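Local structure of maltose-binding protein MalE1 (6DTU) at residues 76-81 with 281-286; 82-87 with 99-104. The protein binds maltotetraose and probably serves as the extracellular solute-binding component that delivers maltose-type sugars to a membrane transporter. All coordinates share one frame; numbering follows the deposited sequence. Where two conformers were deposited one is given.

Interaction 1 of 2, residues 76-81 with 281-286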
loop_
_atom_site.group_PDB
_atom_site.type_symbol
_atom_site.label_atom_id
_atom_site.label_comp_id
_atom_site.label_asym_id
_atom_site.label_seq_id
_atom_site.Cartn_x
_atom_site.Cartn_y
_atom_site.Cartn_z
ATOM N N GLU A 76 -9.636 -3.820 -18.395
ATOM C CA GLU A 76 -10.957 -3.996 -18.972
ATOM C C GLU A 76 -12.042 -3.559 -17.993
ATOM O O GLU A 76 -11.992 -3.908 -16.809
ATOM C CB GLU A 76 -11.151 -5.468 -19.308
ATOM C CG GLU A 76 -12.458 -5.829 -19.967
ATOM C CD GLU A 76 -12.575 -5.340 -21.411
ATOM O OE1 GLU A 76 -11.568 -4.867 -21.971
ATOM O OE2 GLU A 76 -13.684 -5.472 -21.998
ATOM N N PRO A 77 -13.064 -2.817 -18.433
ATOM C CA PRO A 77 -14.175 -2.517 -17.526
ATOM C C PRO A 77 -14.866 -3.803 -17.084
ATOM O O PRO A 77 -14.978 -4.769 -17.852
ATOM C CB PRO A 77 -15.114 -1.662 -18.384
ATOM C CG PRO A 77 -14.248 -1.128 -19.490
ATOM C CD PRO A 77 -13.259 -2.230 -19.766
ATOM N N ILE A 78 -15.329 -3.811 -15.841
ATOM C CA ILE A 78 -16.008 -4.970 -15.266
ATOM C C ILE A 78 -17.502 -4.687 -15.264
ATOM O O ILE A 78 -17.953 -3.777 -14.547
ATOM C CB ILE A 78 -15.490 -5.291 -13.859
ATOM C CG1 ILE A 78 -14.030 -5.722 -13.948
ATOM C CG2 ILE A 78 -16.338 -6.394 -13.225
ATOM C CD1 ILE A 78 -13.453 -6.132 -12.624
ATOM N N PRO A 79 -18.302 -5.410 -16.038
ATOM C CA PRO A 79 -19.742 -5.167 -16.049
ATOM C C PRO A 79 -20.351 -5.596 -14.729
ATOM O O PRO A 79 -19.762 -6.348 -13.947
ATOM C CB PRO A 79 -20.248 -6.033 -17.205
ATOM C CG PRO A 79 -19.025 -6.246 -18.067
ATOM C CD PRO A 79 -17.884 -6.329 -17.112
ATOM N N ASN A 80 -21.555 -5.095 -14.488
ATOM C CA ASN A 80 -22.234 -5.399 -13.245
ATOM C C ASN A 80 -22.348 -6.917 -13.079
ATOM O O ASN A 80 -22.477 -7.670 -14.046
ATOM C CB ASN A 80 -23.612 -4.733 -13.271
ATOM C CG ASN A 80 -23.534 -3.208 -13.207
ATOM O OD1 ASN A 80 -22.452 -2.602 -13.087
ATOM N ND2 ASN A 80 -24.694 -2.574 -13.327
ATOM N N PHE A 81 -22.303 -7.360 -11.831
ATOM C CA PHE A 81 -22.402 -8.776 -11.522
ATOM C C PHE A 81 -23.163 -8.898 -10.217
ATOM O O PHE A 81 -23.288 -7.932 -9.468
ATOM C CB PHE A 81 -21.013 -9.440 -11.427
ATOM C CG PHE A 81 -20.068 -8.752 -10.473
ATOM C CD1 PHE A 81 -19.829 -9.294 -9.225
ATOM C CD2 PHE A 81 -19.425 -7.568 -10.824
ATOM C CE1 PHE A 81 -18.964 -8.665 -8.329
ATOM C CE2 PHE A 81 -18.562 -6.932 -9.939
ATOM C CZ PHE A 81 -18.337 -7.488 -8.682
ATOM N N PHE A 281 -14.076 -15.713 -13.807
ATOM C CA PHE A 281 -13.317 -16.189 -12.657
ATOM C C PHE A 281 -13.395 -15.210 -11.482
ATOM O O PHE A 281 -13.606 -15.617 -10.331
ATOM C CB PHE A 281 -11.892 -16.414 -13.135
ATOM C CG PHE A 281 -10.929 -16.762 -12.073
ATOM C CD1 PHE A 281 -10.848 -18.039 -11.586
ATOM C CD2 PHE A 281 -10.068 -15.811 -11.584
ATOM C CE1 PHE A 281 -9.917 -18.363 -10.620
ATOM C CE2 PHE A 281 -9.155 -16.118 -10.604
ATOM C CZ PHE A 281 -9.073 -17.385 -10.127
ATOM N N LEU A 282 -13.266 -13.913 -11.760
ATOM C CA LEU A 282 -13.281 -12.933 -10.678
ATOM C C LEU A 282 -14.668 -12.794 -10.070
ATOM O O LEU A 282 -14.805 -12.762 -8.843
ATOM C CB LEU A 282 -12.787 -11.578 -11.179
ATOM C CG LEU A 282 -11.311 -11.584 -11.589
ATOM C CD1 LEU A 282 -10.977 -10.165 -12.024
ATOM C CD2 LEU A 282 -10.402 -12.028 -10.459
ATOM N N THR A 283 -15.706 -12.678 -10.905
ATOM C CA THR A 283 -17.040 -12.381 -10.371
ATOM C C THR A 283 -17.737 -13.607 -9.795
ATOM O O THR A 283 -18.497 -13.489 -8.827
ATOM C CB THR A 283 -17.931 -11.734 -11.439
ATOM O OG1 THR A 283 -18.122 -12.664 -12.518
ATOM C CG2 THR A 283 -17.305 -10.424 -11.934
ATOM N N SER A 284 -17.554 -14.773 -10.406
ATOM C CA SER A 284 -18.325 -15.944 -10.007
ATOM C C SER A 284 -17.654 -16.754 -8.911
ATOM O O SER A 284 -18.306 -17.623 -8.315
ATOM C CB SER A 284 -18.537 -16.870 -11.210
ATOM O OG SER A 284 -17.345 -17.615 -11.478
ATOM N N PHE A 285 -16.368 -16.513 -8.659
ATOM C CA PHE A 285 -15.575 -17.343 -7.757
ATOM C C PHE A 285 -14.804 -16.474 -6.773
ATOM O O PHE A 285 -15.025 -16.566 -5.565
ATOM C CB PHE A 285 -14.619 -18.241 -8.566
ATOM C CG PHE A 285 -13.697 -19.110 -7.729
ATOM C CD1 PHE A 285 -14.176 -19.817 -6.625
ATOM C CD2 PHE A 285 -12.366 -19.288 -8.097
ATOM C CE1 PHE A 285 -13.340 -20.624 -5.869
ATOM C CE2 PHE A 285 -11.525 -20.117 -7.344
ATOM C CZ PHE A 285 -12.023 -20.799 -6.244
ATOM N N ILE A 286 -13.923 -15.606 -7.272
ATOM C CA ILE A 286 -13.086 -14.808 -6.379
ATOM C C ILE A 286 -13.944 -13.876 -5.520
ATOM O O ILE A 286 -13.647 -13.637 -4.345
ATOM C CB ILE A 286 -11.985 -14.078 -7.180
ATOM C CG1 ILE A 286 -10.996 -15.079 -7.782
ATOM C CG2 ILE A 286 -11.214 -13.076 -6.322
ATOM C CD1 ILE A 286 -10.187 -15.852 -6.735
#
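Thr283 lays its methyl group over one face of the Phe81 ring. The evidence for a CH-pi contact is that CG2 of Thr283 lies 3.8 Å from the centroid of the Phe81 ring, on a line 22° from the ring normal. The methyl is not centred: it is shifted toward the attached end of the ring, and the shortest approach, 3.5 Å, is from Thr283 CG2 to Phe81 CG. Thr283 CB follows its methyl onto the same part of the ring, 3.8 Å from Phe81 CD1, so the two side chains meet at a slant rather than end on.

Torsions on both sides account for this geometry. In Phe81, CG sits between the backbone N and the carbonyl carbon (chi1 54°), which turns the ring back along its own chain, with CD2 at the edge 3.4 Å from Pro79 O. In Thr283 the hydroxyl takes the equivalent position and is hydrogen-bonded to the carbonyl oxygen of Ile279, one turn earlier in helix 275-286; CG2 is thereby the branch presented to the ring.

A further apolar contact is tentative: Ile78 CG2 lies 4.3 Å from Thr283 CG2 in one of two conformers of Ile78. Ile78, Leu282 and Thr283 also rest on Ile104 of strand 100-109, a neighbour shared by helix and loop. The helix ends here with a wider pi-type turn, recorded by the 3.1 Å bond from Ile286 N to Phe281 O.

The contact joins the loop between helices 66-71 and 89-94 to the last turn of helix 275-286, and no hydrogen bond crosses it. Because the threonine hydroxyl is engaged within its own helix, the residue acts toward the loop as an apolar group, and the attraction consists of dispersion and methyl-to-ring contact.

Interaction 2 of 2, residues 82-87 with 99-104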
loop_
_atom_site.group_PDB
_atom_site.type_symbol
_atom_site.label_atom_id
_atom_site.label_comp_id
_atom_site.label_asym_id
_atom_site.label_seq_id
_atom_site.Cartn_x
_atom_site.Cartn_y
_atom_site.Cartn_z
ATOM N N SER A 82 -23.699 -10.088 -9.974
ATOM C CA SER A 82 -24.636 -10.272 -8.865
ATOM C C SER A 82 -24.011 -9.952 -7.510
ATOM O O SER A 82 -24.702 -9.474 -6.606
ATOM C CB SER A 82 -25.176 -11.694 -8.873
ATOM O OG SER A 82 -24.121 -12.611 -8.648
ATOM N N ASP A 83 -22.723 -10.216 -7.336
ATOM C CA ASP A 83 -22.092 -9.934 -6.054
ATOM C C ASP A 83 -21.646 -8.494 -5.886
ATOM O O ASP A 83 -21.116 -8.177 -4.826
ATOM C CB ASP A 83 -20.921 -10.867 -5.779
ATOM C CG ASP A 83 -21.381 -12.235 -5.357
ATOM O OD1 ASP A 83 -21.623 -12.433 -4.154
ATOM O OD2 ASP A 83 -21.547 -13.102 -6.241
ATOM N N LEU A 84 -21.878 -7.622 -6.870
ATOM C CA LEU A 84 -21.401 -6.246 -6.770
ATOM C C LEU A 84 -21.941 -5.541 -5.524
ATOM O O LEU A 84 -21.199 -4.819 -4.844
ATOM C CB LEU A 84 -21.789 -5.493 -8.050
ATOM C CG LEU A 84 -21.523 -3.997 -8.165
ATOM C CD1 LEU A 84 -20.024 -3.801 -8.284
ATOM C CD2 LEU A 84 -22.268 -3.407 -9.359
ATOM N N LYS A 85 -23.194 -5.815 -5.147
ATOM C CA LYS A 85 -23.780 -5.165 -3.972
ATOM C C LYS A 85 -23.052 -5.521 -2.683
ATOM O O LYS A 85 -23.166 -4.798 -1.684
ATOM C CB LYS A 85 -25.260 -5.534 -3.840
ATOM C CG LYS A 85 -25.477 -6.987 -3.411
ATOM C CD LYS A 85 -26.949 -7.355 -3.401
ATOM C CE LYS A 85 -27.175 -8.791 -2.992
ATOM N NZ LYS A 85 -26.712 -9.073 -1.604
ATOM N N ASN A 86 -22.303 -6.607 -2.675
ATOM C CA ASN A 86 -21.725 -7.062 -1.422
ATOM C C ASN A 86 -20.419 -6.382 -1.075
ATOM O O ASN A 86 -19.873 -6.643 0.001
ATOM C CB ASN A 86 -21.558 -8.577 -1.450
ATOM C CG ASN A 86 -22.886 -9.276 -1.592
ATOM O OD1 ASN A 86 -23.813 -9.009 -0.825
ATOM N ND2 ASN A 86 -22.991 -10.181 -2.557
ATOM N N PHE A 87 -19.902 -5.535 -1.952
ATOM C CA PHE A 87 -18.649 -4.845 -1.708
ATOM C C PHE A 87 -18.922 -3.408 -1.301
ATOM O O PHE A 87 -19.866 -2.784 -1.793
ATOM C CB PHE A 87 -17.773 -4.903 -2.965
ATOM C CG PHE A 87 -17.251 -6.279 -3.230
ATOM C CD1 PHE A 87 -16.005 -6.645 -2.768
ATOM C CD2 PHE A 87 -18.044 -7.244 -3.835
ATOM C CE1 PHE A 87 -15.528 -7.922 -2.969
ATOM C CE2 PHE A 87 -17.578 -8.525 -4.029
ATOM C CZ PHE A 87 -16.318 -8.863 -3.602
ATOM N N GLY A 99 -16.446 6.679 -14.828
ATOM C CA GLY A 99 -17.763 6.081 -14.798
ATOM C C GLY A 99 -17.821 4.569 -14.849
ATOM O O GLY A 99 -18.923 4.008 -14.790
ATOM N N LYS A 100 -16.692 3.882 -14.959
ATOM C CA LYS A 100 -16.692 2.433 -15.091
ATOM C C LYS A 100 -15.857 1.796 -13.990
ATOM O O LYS A 100 -14.906 2.391 -13.490
ATOM C CB LYS A 100 -16.118 2.009 -16.439
ATOM C CG LYS A 100 -16.899 2.558 -17.644
ATOM C CD LYS A 100 -16.272 2.126 -18.954
ATOM C CE LYS A 100 -17.002 2.731 -20.134
ATOM N NZ LYS A 100 -16.581 2.120 -21.425
ATOM N N LEU A 101 -16.218 0.574 -13.629
ATOM C CA LEU A 101 -15.467 -0.198 -12.655
ATOM C C LEU A 101 -14.363 -0.971 -13.363
ATOM O O LEU A 101 -14.592 -1.566 -14.419
ATOM C CB LEU A 101 -16.412 -1.191 -11.986
ATOM C CG LEU A 101 -15.811 -2.078 -10.904
ATOM C CD1 LEU A 101 -15.405 -1.219 -9.722
ATOM C CD2 LEU A 101 -16.790 -3.168 -10.499
ATOM N N TYR A 102 -13.165 -0.969 -12.767
ATOM C CA TYR A 102 -11.989 -1.583 -13.369
ATOM C C TYR A 102 -11.328 -2.632 -12.484
ATOM O O TYR A 102 -10.261 -3.141 -12.832
ATOM C CB TYR A 102 -10.979 -0.501 -13.762
ATOM C CG TYR A 102 -11.353 0.263 -14.999
ATOM C CD1 TYR A 102 -11.158 -0.287 -16.254
ATOM C CD2 TYR A 102 -11.915 1.521 -14.911
ATOM C CE1 TYR A 102 -11.494 0.417 -17.408
ATOM C CE2 TYR A 102 -12.257 2.231 -16.049
ATOM C CZ TYR A 102 -12.059 1.662 -17.296
ATOM O OH TYR A 102 -12.392 2.375 -18.434
ATOM N N GLY A 103 -11.921 -2.989 -11.364
ATOM C CA GLY A 103 -11.335 -4.057 -10.582
ATOM C C GLY A 103 -12.288 -4.579 -9.537
ATOM O O GLY A 103 -13.255 -3.916 -9.162
ATOM N N ILE A 104 -11.974 -5.772 -9.049
ATOM C CA ILE A 104 -12.673 -6.340 -7.900
ATOM C C ILE A 104 -11.789 -6.157 -6.679
ATOM O O ILE A 104 -10.727 -6.815 -6.567
ATOM C CB ILE A 104 -13.067 -7.805 -8.138
ATOM C CG1 ILE A 104 -14.010 -7.924 -9.348
ATOM C CG2 ILE A 104 -13.797 -8.362 -6.913
ATOM C CD1 ILE A 104 -14.874 -9.168 -9.367
#
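Leu84 and Leu101 meet through one methyl each, with CD1 of Leu84 4.0 Å from CD2 of Leu101, the two side chains running past each other in opposite senses. In the second touch, CZ of Phe87 comes within 4.2 Å of Ile104 CG2, an oblique approach to the far end of the ring. In Ile104, chi1 of -61° puts CG1 beside the backbone N and CG2 anti to it, the branch that reaches Phe87 CZ. These two pairs join the end of the loop between helices 66-71 and 89-94 to strand 100-109 of the larger mixed sheet.

Two helices supply the next shell. Leu92 of helix 89-94 touches Leu84 as well as Phe87, and Met292 of helix 289-298 touches Phe87 as well as Ile104.

Leu84 and Phe87 are spaced by a short 3-10 segment, 84-86, marked by bonds from Asn86 N to Asp83 O (2.9 Å) and from Phe87 N to Leu84 O (3.2 Å). Asp83 O also lies in the plane of the Phe87 ring at its edge, 3.4 Å from Phe87 CD2. Farther out, the Asp83 carboxylate forms a salt bridge through OD1 with Arg305, and Asn86 ND2 reaches that same OD1 in a weak bond bent to 127°.

These polar bonds lie within the turn and to Arg305. None crosses to the strand, which the turn meets through dispersion over a small interface, 106 Å² in all.

Overall arrangement
The centres of the two contacts lie about 7 Å apart, on the same side of the chain's centre. Residues 76-87 form one continuous run between helices 66-71 and 89-94, and interaction 2 is nested within the loop that interaction 1 closes across some 200 residues. They also touch directly: Ile78 N is 2.8 Å from Leu101 O, a probable hydrogen bond, and Ile104 CD1 packs 3.6 Å from Leu282 O. Strand 100-109, part of the larger mixed sheet that also contains strand 4-9, is thus met by both the loop and the end of helix 275-286. Together the contacts join sequence-distant parts of this solute-binding fold around that strand.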